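PDB 7OSK: arabinogalactan endo-1,4-beta-galactosidase from Ignisphaera aggregans, which probably hydrolyses internal beta-1,4-galactosidic linkages of arabinogalactan, the present chain being its glycosyl hydrolase family 53 catalytic domain. Local coordinates for residues 254-266 with 284-296. Residues are numbered along the deposited sequence; the frame is centred on the assembly and turned at random.
Sequences SFDVIAISFYPYW and YDKKILVAETAYA
K286 lies across one face of the F255 ring, its CE 3.9 Å from the ring centroid (a CH-pi contact); the bend at chi4 (-59°) carries NZ over the same face in a cation-pi contact. This packing lies at the N-terminal end of a parallel strand pair, 257-261 with 287-293, adjacent strands of the eight-stranded TIM barrel joined by a helical crossover. D256 O accepts K287 N, I258 N reaches K287 O at 2.8 Å and 171°, and I258 O takes L289 N, the alternation expected of parallel strands. On one side, V257 CG1 packs 3.5 Å from L289 CB; on the other, I260 CD1 meets I288 CG2. A beta bulge follows: I260 O weakly accepts both A291 N and E292 N, shifting the register so that S261 pairs with E292. F262 N then binds E292 O. The Y263 hydroxyl meets E292 OE1 from above the carboxylate plane at 3.1 Å, ring and carboxylate 63° apart, while R92 forms a salt bridge with OE2. A phenylalanine here would lack the hydroxyl, and the carboxylate would probably rely more on R92. Y265 CD2 lies 4.0 Å from Y295 CD1, which sits at the Y265 ring edge.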
ATOM      1  N   SER A 254      11.774  16.537  -5.186  1.00 16.91           N
ATOM      2  CA  SER A 254      12.629  15.430  -5.587  1.00 18.26           C
ATOM      3  C   SER A 254      12.099  14.115  -5.031  1.00 19.87           C
ATOM      4  O   SER A 254      11.925  13.962  -3.821  1.00 20.48           O
ATOM      5  CB  SER A 254      14.067  15.666  -5.117  1.00 17.55           C
ATOM      6  OG  SER A 254      14.124  15.848  -3.714  1.00 18.01           O
ATOM      7  N   PHE A 255      11.832  13.173  -5.928  1.00 19.10           N
ATOM      8  CA  PHE A 255      11.375  11.846  -5.542  1.00 17.31           C
ATOM      9  C   PHE A 255      11.858  10.834  -6.566  1.00 19.01           C
ATOM     10  O   PHE A 255      12.287  11.208  -7.656  1.00 19.37           O
ATOM     11  CB  PHE A 255       9.851  11.806  -5.418  1.00 17.99           C
ATOM     12  CG  PHE A 255       9.132  12.115  -6.696  1.00 17.83           C
ATOM     13  CD1 PHE A 255       9.036  13.418  -7.153  1.00 20.59           C
ATOM     14  CD2 PHE A 255       8.551  11.104  -7.440  1.00 18.98           C
ATOM     15  CE1 PHE A 255       8.378  13.708  -8.330  1.00 19.79           C
ATOM     16  CE2 PHE A 255       7.889  11.388  -8.618  1.00 19.71           C
ATOM     17  CZ  PHE A 255       7.802  12.691  -9.063  1.00 20.93           C
ATOM     18  N   ASP A 256      11.779   9.554  -6.218  1.00 21.23           N
ATOM     19  CA  ASP A 256      12.356   8.496  -7.041  1.00 18.35           C
ATOM     20  C   ASP A 256      11.290   7.627  -7.699  1.00 20.08           C
ATOM     21  O   ASP A 256      11.460   7.187  -8.837  1.00 21.51           O
ATOM     22  CB  ASP A 256      13.283   7.620  -6.195  1.00 20.21           C
ATOM     23  CG  ASP A 256      14.358   8.424  -5.487  1.00 21.82           C
ATOM     24  OD1 ASP A 256      15.327   8.842  -6.158  1.00 20.15           O
ATOM     25  OD2 ASP A 256      14.239   8.630  -4.260  1.00 18.90           O
ATOM     26  N   VAL A 257      10.192   7.389  -6.986  1.00 16.84           N
ATOM     27  CA  VAL A 257       9.186   6.430  -7.432  1.00 18.20           C
ATOM     28  C   VAL A 257       7.819   7.073  -7.634  1.00 21.08           C
ATOM     29  O   VAL A 257       7.383   7.897  -6.829  1.00 21.94           O
ATOM     30  CB  VAL A 257       9.037   5.271  -6.425  1.00 18.37           C
ATOM     31  CG1 VAL A 257       8.161   4.167  -7.003  1.00 18.26           C
ATOM     32  CG2 VAL A 257      10.401   4.716  -6.046  1.00 23.53           C
ATOM     33  N   ILE A 258       7.158   6.688  -8.721  1.00 21.28           N
ATOM     34  CA  ILE A 258       5.768   7.053  -8.966  1.00 18.04           C
ATOM     35  C   ILE A 258       4.889   5.847  -8.678  1.00 20.73           C
ATOM     36  O   ILE A 258       4.859   4.895  -9.458  1.00 22.28           O
ATOM     37  CB  ILE A 258       5.542   7.525 -10.414  1.00 20.10           C
ATOM     38  CG1 ILE A 258       6.361   8.787 -10.688  1.00 20.54           C
ATOM     39  CG2 ILE A 258       4.058   7.793 -10.670  1.00 20.42           C
ATOM     40  CD1 ILE A 258       6.534   9.093 -12.157  1.00 23.34           C
ATOM     41  N   ALA A 259       4.172   5.896  -7.559  1.00 23.22           N
ATOM     42  CA  ALA A 259       3.359   4.769  -7.124  1.00 20.56           C
ATOM     43  C   ALA A 259       1.920   4.908  -7.611  1.00 19.59           C
ATOM     44  O   ALA A 259       1.401   6.019  -7.737  1.00 20.44           O
ATOM     45  CB  ALA A 259       3.398   4.643  -5.619  1.00 19.72           C
ATOM     46  N   ILE A 260       1.286   3.769  -7.874  1.00 17.23           N
ATOM     47  CA  ILE A 260      -0.058   3.732  -8.437  1.00 19.02           C
ATOM     48  C   ILE A 260      -0.986   2.855  -7.602  1.00 20.89           C
ATOM     49  O   ILE A 260      -0.609   1.761  -7.184  1.00 20.53           O
ATOM     50  CB  ILE A 260      -0.037   3.192  -9.885  1.00 18.26           C
ATOM     51  CG1 ILE A 260       0.808   4.097 -10.782  1.00 19.84           C
ATOM     52  CG2 ILE A 260      -1.449   3.089 -10.451  1.00 19.18           C
ATOM     53  CD1 ILE A 260       1.304   3.413 -12.041  1.00 20.20           C
ATOM     54  N   SER A 261      -2.198   3.348  -7.359  1.00 22.33           N
ATOM     55  CA  SER A 261      -3.271   2.518  -6.820  1.00 20.84           C
ATOM     56  C   SER A 261      -4.158   2.082  -7.968  1.00 18.51           C
ATOM     57  O   SER A 261      -4.881   2.899  -8.533  1.00 18.48           O
ATOM     58  CB  SER A 261      -4.101   3.268  -5.775  1.00 21.24           C
ATOM     59  OG  SER A 261      -3.353   3.525  -4.603  1.00 22.37           O
ATOM     60  N   PHE A 262      -4.095   0.802  -8.319  1.00 20.44           N
ATOM     61  CA  PHE A 262      -4.923   0.277  -9.398  1.00 21.64           C
ATOM     62  C   PHE A 262      -5.836  -0.853  -8.935  1.00 22.05           C
ATOM     63  O   PHE A 262      -5.407  -1.995  -8.769  1.00 22.31           O
ATOM     64  CB  PHE A 262      -4.065  -0.215 -10.561  1.00 21.38           C
ATOM     65  CG  PHE A 262      -4.875  -0.708 -11.725  1.00 23.59           C
ATOM     66  CD1 PHE A 262      -5.710   0.155 -12.410  1.00 23.56           C
ATOM     67  CD2 PHE A 262      -4.821  -2.033 -12.120  1.00 24.57           C
ATOM     68  CE1 PHE A 262      -6.468  -0.290 -13.475  1.00 23.76           C
ATOM     69  CE2 PHE A 262      -5.578  -2.481 -13.187  1.00 25.05           C
ATOM     70  CZ  PHE A 262      -6.403  -1.608 -13.862  1.00 23.44           C
ATOM     71  N   TYR A 263      -7.099  -0.501  -8.721  1.00 23.12           N
ATOM     72  CA  TYR A 263      -8.170  -1.465  -8.517  1.00 23.46           C
ATOM     73  C   TYR A 263      -9.018  -1.495  -9.789  1.00 25.93           C
ATOM     74  O   TYR A 263      -9.719  -0.523 -10.079  1.00 27.09           O
ATOM     75  CB  TYR A 263      -9.022  -1.090  -7.303  1.00 23.62           C
ATOM     76  CG  TYR A 263      -8.249  -1.061  -6.001  1.00 25.24           C
ATOM     77  CD1 TYR A 263      -7.919  -2.238  -5.341  1.00 21.66           C
ATOM     78  CD2 TYR A 263      -7.851   0.142  -5.432  1.00 25.65           C
ATOM     79  CE1 TYR A 263      -7.215  -2.218  -4.156  1.00 19.45           C
ATOM     80  CE2 TYR A 263      -7.148   0.172  -4.245  1.00 22.71           C
ATOM     81  CZ  TYR A 263      -6.833  -1.010  -3.611  1.00 21.28           C
ATOM     82  OH  TYR A 263      -6.132  -0.977  -2.428  1.00 21.30           O
ATOM     83  N   PRO A 264      -8.943  -2.595 -10.563  1.00 25.63           N
ATOM     84  CA  PRO A 264      -9.607  -2.649 -11.874  1.00 25.00           C
ATOM     85  C   PRO A 264     -11.095  -2.311 -11.831  1.00 26.41           C
ATOM     86  O   PRO A 264     -11.619  -1.709 -12.769  1.00 26.84           O
ATOM     87  CB  PRO A 264      -9.410  -4.106 -12.309  1.00 25.45           C
ATOM     88  CG  PRO A 264      -8.244  -4.585 -11.545  1.00 25.46           C
ATOM     89  CD  PRO A 264      -8.294  -3.877 -10.233  1.00 24.82           C
ATOM     90  N   TYR A 265     -11.760  -2.696 -10.747  1.00 28.11           N
ATOM     91  CA  TYR A 265     -13.199  -2.481 -10.605  1.00 28.57           C
ATOM     92  C   TYR A 265     -13.536  -1.027 -10.269  1.00 26.56           C
ATOM     93  O   TYR A 265     -14.702  -0.686 -10.068  1.00 29.49           O
ATOM     94  CB  TYR A 265     -13.776  -3.416  -9.532  1.00 28.97           C
ATOM     95  CG  TYR A 265     -12.943  -3.535  -8.268  1.00 27.96           C
ATOM     96  CD1 TYR A 265     -13.010  -2.571  -7.268  1.00 28.47           C
ATOM     97  CD2 TYR A 265     -12.094  -4.617  -8.074  1.00 25.92           C
ATOM     98  CE1 TYR A 265     -12.253  -2.684  -6.111  1.00 25.40           C
ATOM     99  CE2 TYR A 265     -11.335  -4.737  -6.925  1.00 23.41           C
ATOM    100  CZ  TYR A 265     -11.420  -3.770  -5.948  1.00 23.89           C
ATOM    101  OH  TYR A 265     -10.664  -3.893  -4.806  1.00 24.87           O
ATOM    102  N   TRP A 266     -12.513  -0.178 -10.215  1.00 25.74           N
ATOM    103  CA  TRP A 266     -12.683   1.235  -9.893  1.00 25.73           C
ATOM    104  C   TRP A 266     -12.009   2.136 -10.915  1.00 22.87           C
ATOM    105  O   TRP A 266     -12.570   3.148 -11.328  1.00 28.69           O
ATOM    106  CB  TRP A 266     -12.104   1.545  -8.511  1.00 25.29           C
ATOM    107  CG  TRP A 266     -12.999   1.231  -7.358  1.00 25.98           C
ATOM    108  CD1 TRP A 266     -14.351   1.055  -7.386  1.00 28.22           C
ATOM    109  CD2 TRP A 266     -12.600   1.060  -5.994  1.00 27.50           C
ATOM    110  NE1 TRP A 266     -14.819   0.783  -6.123  1.00 27.94           N
ATOM    111  CE2 TRP A 266     -13.763   0.780  -5.251  1.00 28.81           C
ATOM    112  CE3 TRP A 266     -11.371   1.115  -5.329  1.00 27.29           C
ATOM    113  CZ2 TRP A 266     -13.734   0.557  -3.877  1.00 30.17           C
ATOM    114  CZ3 TRP A 266     -11.345   0.891  -3.965  1.00 28.42           C
ATOM    115  CH2 TRP A 266     -12.518   0.615  -3.253  1.00 28.53           C
ATOM    116  N   TYR A 284       8.854  10.537 -18.126  1.00 26.28           N
ATOM    117  CA  TYR A 284       9.620  10.673 -16.889  1.00 28.41           C
ATOM    118  C   TYR A 284      10.726   9.627 -16.772  1.00 30.79           C
ATOM    119  O   TYR A 284      10.553   8.478 -17.183  1.00 31.57           O
ATOM    120  CB  TYR A 284       8.690  10.562 -15.678  1.00 26.77           C
ATOM    121  CG  TYR A 284       7.493  11.479 -15.739  1.00 24.51           C
ATOM    122  CD1 TYR A 284       7.648  12.856 -15.685  1.00 24.32           C
ATOM    123  CD2 TYR A 284       6.206  10.966 -15.838  1.00 25.11           C
ATOM    124  CE1 TYR A 284       6.557  13.698 -15.737  1.00 24.58           C
ATOM    125  CE2 TYR A 284       5.108  11.802 -15.889  1.00 24.13           C
ATOM    126  CZ  TYR A 284       5.291  13.167 -15.838  1.00 23.44           C
ATOM    127  OH  TYR A 284       4.209  14.009 -15.889  1.00 24.22           O
ATOM    128  N   ASP A 285      11.861  10.041 -16.210  1.00 29.90           N
ATOM    129  CA  ASP A 285      12.950   9.125 -15.887  1.00 31.98           C
ATOM    130  C   ASP A 285      12.880   8.789 -14.400  1.00 30.53           C
ATOM    131  O   ASP A 285      13.769   9.137 -13.620  1.00 32.03           O
ATOM    132  CB  ASP A 285      14.314   9.732 -16.247  1.00 31.96           C
ATOM    133  CG  ASP A 285      14.785   9.342 -17.644  1.00 35.36           C
ATOM    134  OD1 ASP A 285      14.542   8.192 -18.073  1.00 32.72           O
ATOM    135  OD2 ASP A 285      15.402  10.197 -18.317  1.00 37.46           O
ATOM    136  N   LYS A 286      11.796   8.122 -14.017  1.00 29.28           N
ATOM    137  CA  LYS A 286      11.597   7.680 -12.644  1.00 26.56           C
ATOM    138  C   LYS A 286      10.968   6.295 -12.628  1.00 25.90           C
ATOM    139  O   LYS A 286      10.474   5.817 -13.650  1.00 26.30           O
ATOM    140  CB  LYS A 286      10.721   8.670 -11.880  1.00 23.30           C
ATOM    141  CG  LYS A 286      11.380  10.018 -11.663  1.00 22.89           C
ATOM    142  CD  LYS A 286      10.473  10.969 -10.912  1.00 19.66           C
ATOM    143  CE  LYS A 286      11.137  12.319 -10.707  1.00 21.61           C
ATOM    144  NZ  LYS A 286      12.407  12.210  -9.942  1.00 21.50           N
ATOM    145  N   LYS A 287      10.989   5.659 -11.462  1.00 24.71           N
ATOM    146  CA  LYS A 287      10.489   4.299 -11.323  1.00 22.12           C
ATOM    147  C   LYS A 287       8.969   4.256 -11.237  1.00 21.44           C
ATOM    148  O   LYS A 287       8.325   5.225 -10.833  1.00 18.80           O
ATOM    149  CB  LYS A 287      11.104   3.633 -10.091  1.00 23.49           C
ATOM    150  CG  LYS A 287      12.618   3.473 -10.165  1.00 25.45           C
ATOM    151  CD  LYS A 287      13.044   2.560 -11.315  1.00 27.62           C
ATOM    152  CE  LYS A 287      14.546   2.601 -11.540  1.00 32.45           C
ATOM    153  NZ  LYS A 287      15.314   2.147 -10.348  1.00 34.12           N
ATOM    154  N   ILE A 288       8.411   3.113 -11.624  1.00 23.44           N
ATOM    155  CA  ILE A 288       6.969   2.914 -11.678  1.00 22.10           C
ATOM    156  C   ILE A 288       6.564   1.790 -10.734  1.00 20.89           C
ATOM    157  O   ILE A 288       7.055   0.668 -10.856  1.00 21.81           O
ATOM    158  CB  ILE A 288       6.500   2.573 -13.104  1.00 22.61           C
ATOM    159  CG1 ILE A 288       7.187   3.480 -14.133  1.00 23.77           C
ATOM    160  CG2 ILE A 288       4.982   2.673 -13.205  1.00 21.66           C
ATOM    161  CD1 ILE A 288       6.918   4.958 -13.943  1.00 24.21           C
ATOM    162  N   LEU A 289       5.664   2.096  -9.805  1.00 22.73           N
ATOM    163  CA  LEU A 289       5.255   1.148  -8.772  1.00 20.96           C
ATOM    164  C   LEU A 289       3.737   1.069  -8.645  1.00 19.43           C
ATOM    165  O   LEU A 289       3.037   2.059  -8.849  1.00 21.41           O
ATOM    166  CB  LEU A 289       5.872   1.547  -7.426  1.00 20.45           C
ATOM    167  CG  LEU A 289       5.473   0.729  -6.195  1.00 18.92           C
ATOM    168  CD1 LEU A 289       6.024  -0.684  -6.284  1.00 21.85           C
ATOM    169  CD2 LEU A 289       5.947   1.414  -4.924  1.00 20.48           C
ATOM    170  N   VAL A 290       3.239  -0.120  -8.321  1.00 19.84           N
ATOM    171  CA  VAL A 290       1.843  -0.293  -7.931  1.00 20.43           C
ATOM    172  C   VAL A 290       1.780  -0.439  -6.410  1.00 20.40           C
ATOM    173  O   VAL A 290       2.053  -1.513  -5.868  1.00 18.31           O
ATOM    174  CB  VAL A 290       1.197  -1.521  -8.610  1.00 19.33           C
ATOM    175  CG1 VAL A 290      -0.264  -1.660  -8.197  1.00 20.02           C
ATOM    176  CG2 VAL A 290       1.317  -1.420 -10.126  1.00 19.85           C
ATOM    177  N   ALA A 291       1.421   0.644  -5.726  1.00 21.35           N
ATOM    178  CA  ALA A 291       1.411   0.669  -4.265  1.00 19.37           C
ATOM    179  C   ALA A 291       0.230  -0.101  -3.696  1.00 20.41           C
ATOM    180  O   ALA A 291       0.319  -0.672  -2.609  1.00 19.57           O
ATOM    181  CB  ALA A 291       1.384   2.099  -3.760  1.00 18.24           C
ATOM    182  N   GLU A 292      -0.883  -0.095  -4.422  1.00 21.50           N
ATOM    183  CA  GLU A 292      -2.078  -0.798  -3.979  1.00 22.09           C
ATOM    184  C   GLU A 292      -2.829  -1.411  -5.149  1.00 19.91           C
ATOM    185  O   GLU A 292      -3.022  -0.778  -6.185  1.00 20.51           O
ATOM    186  CB  GLU A 292      -3.007   0.143  -3.206  1.00 19.53           C
ATOM    187  CG  GLU A 292      -2.437   0.645  -1.886  1.00 21.47           C
ATOM    188  CD  GLU A 292      -3.432   1.480  -1.093  1.00 23.43           C
ATOM    189  OE1 GLU A 292      -4.611   1.563  -1.506  1.00 21.52           O
ATOM    190  OE2 GLU A 292      -3.033   2.053  -0.055  1.00 20.44           O
ATOM    191  N   THR A 293      -3.250  -2.657  -4.968  1.00 20.99           N
ATOM    192  CA  THR A 293      -4.087  -3.342  -5.940  1.00 20.98           C
ATOM    193  C   THR A 293      -4.661  -4.590  -5.287  1.00 21.23           C
ATOM    194  O   THR A 293      -4.064  -5.144  -4.363  1.00 20.73           O
ATOM    195  CB  THR A 293      -3.303  -3.719  -7.214  1.00 19.78           C
ATOM    196  OG1 THR A 293      -4.195  -4.304  -8.169  1.00 22.76           O
ATOM    197  CG2 THR A 293      -2.185  -4.702  -6.901  1.00 20.84           C
ATOM    198  N   ALA A 294      -5.824  -5.027  -5.756  1.00 22.21           N
ATOM    199  CA  ALA A 294      -6.454  -6.218  -5.205  1.00 21.37           C
ATOM    200  C   ALA A 294      -7.588  -6.701  -6.087  1.00 22.02           C
ATOM    201  O   ALA A 294      -8.069  -5.973  -6.952  1.00 24.48           O
ATOM    202  CB  ALA A 294      -6.966  -5.944  -3.801  1.00 21.65           C
ATOM    203  N   TYR A 295      -8.009  -7.940  -5.861  1.00 23.25           N
ATOM    204  CA  TYR A 295      -9.175  -8.485  -6.539  1.00 23.26           C
ATOM    205  C   TYR A 295      -9.832  -9.547  -5.671  1.00 26.02           C
ATOM    206  O   TYR A 295      -9.247 -10.003  -4.688  1.00 21.23           O
ATOM    207  CB  TYR A 295      -8.798  -9.075  -7.897  1.00 23.19           C
ATOM    208  CG  TYR A 295      -9.931  -9.018  -8.888  1.00 25.38           C
ATOM    209  CD1 TYR A 295     -10.262  -7.827  -9.520  1.00 25.99           C
ATOM    210  CD2 TYR A 295     -10.681 -10.146  -9.183  1.00 24.73           C
ATOM    211  CE1 TYR A 295     -11.299  -7.762 -10.420  1.00 26.70           C
ATOM    212  CE2 TYR A 295     -11.726 -10.092 -10.086  1.00 25.87           C
ATOM    213  CZ  TYR A 295     -12.031  -8.894 -10.702  1.00 28.78           C
ATOM    214  OH  TYR A 295     -13.067  -8.821 -11.604  1.00 28.81           O
ATOM    215  N   ALA A 296     -11.048  -9.932  -6.043  1.00 25.10           N
ATOM    216  CA  ALA A 296     -11.828 -10.870  -5.249  1.00 23.83           C
ATOM    217  C   ALA A 296     -11.554 -12.317  -5.645  1.00 24.97           C
ATOM    218  O   ALA A 296     -11.629 -12.673  -6.820  1.00 25.62           O
ATOM    219  CB  ALA A 296     -13.307 -10.562  -5.385  1.00 22.99           C
TER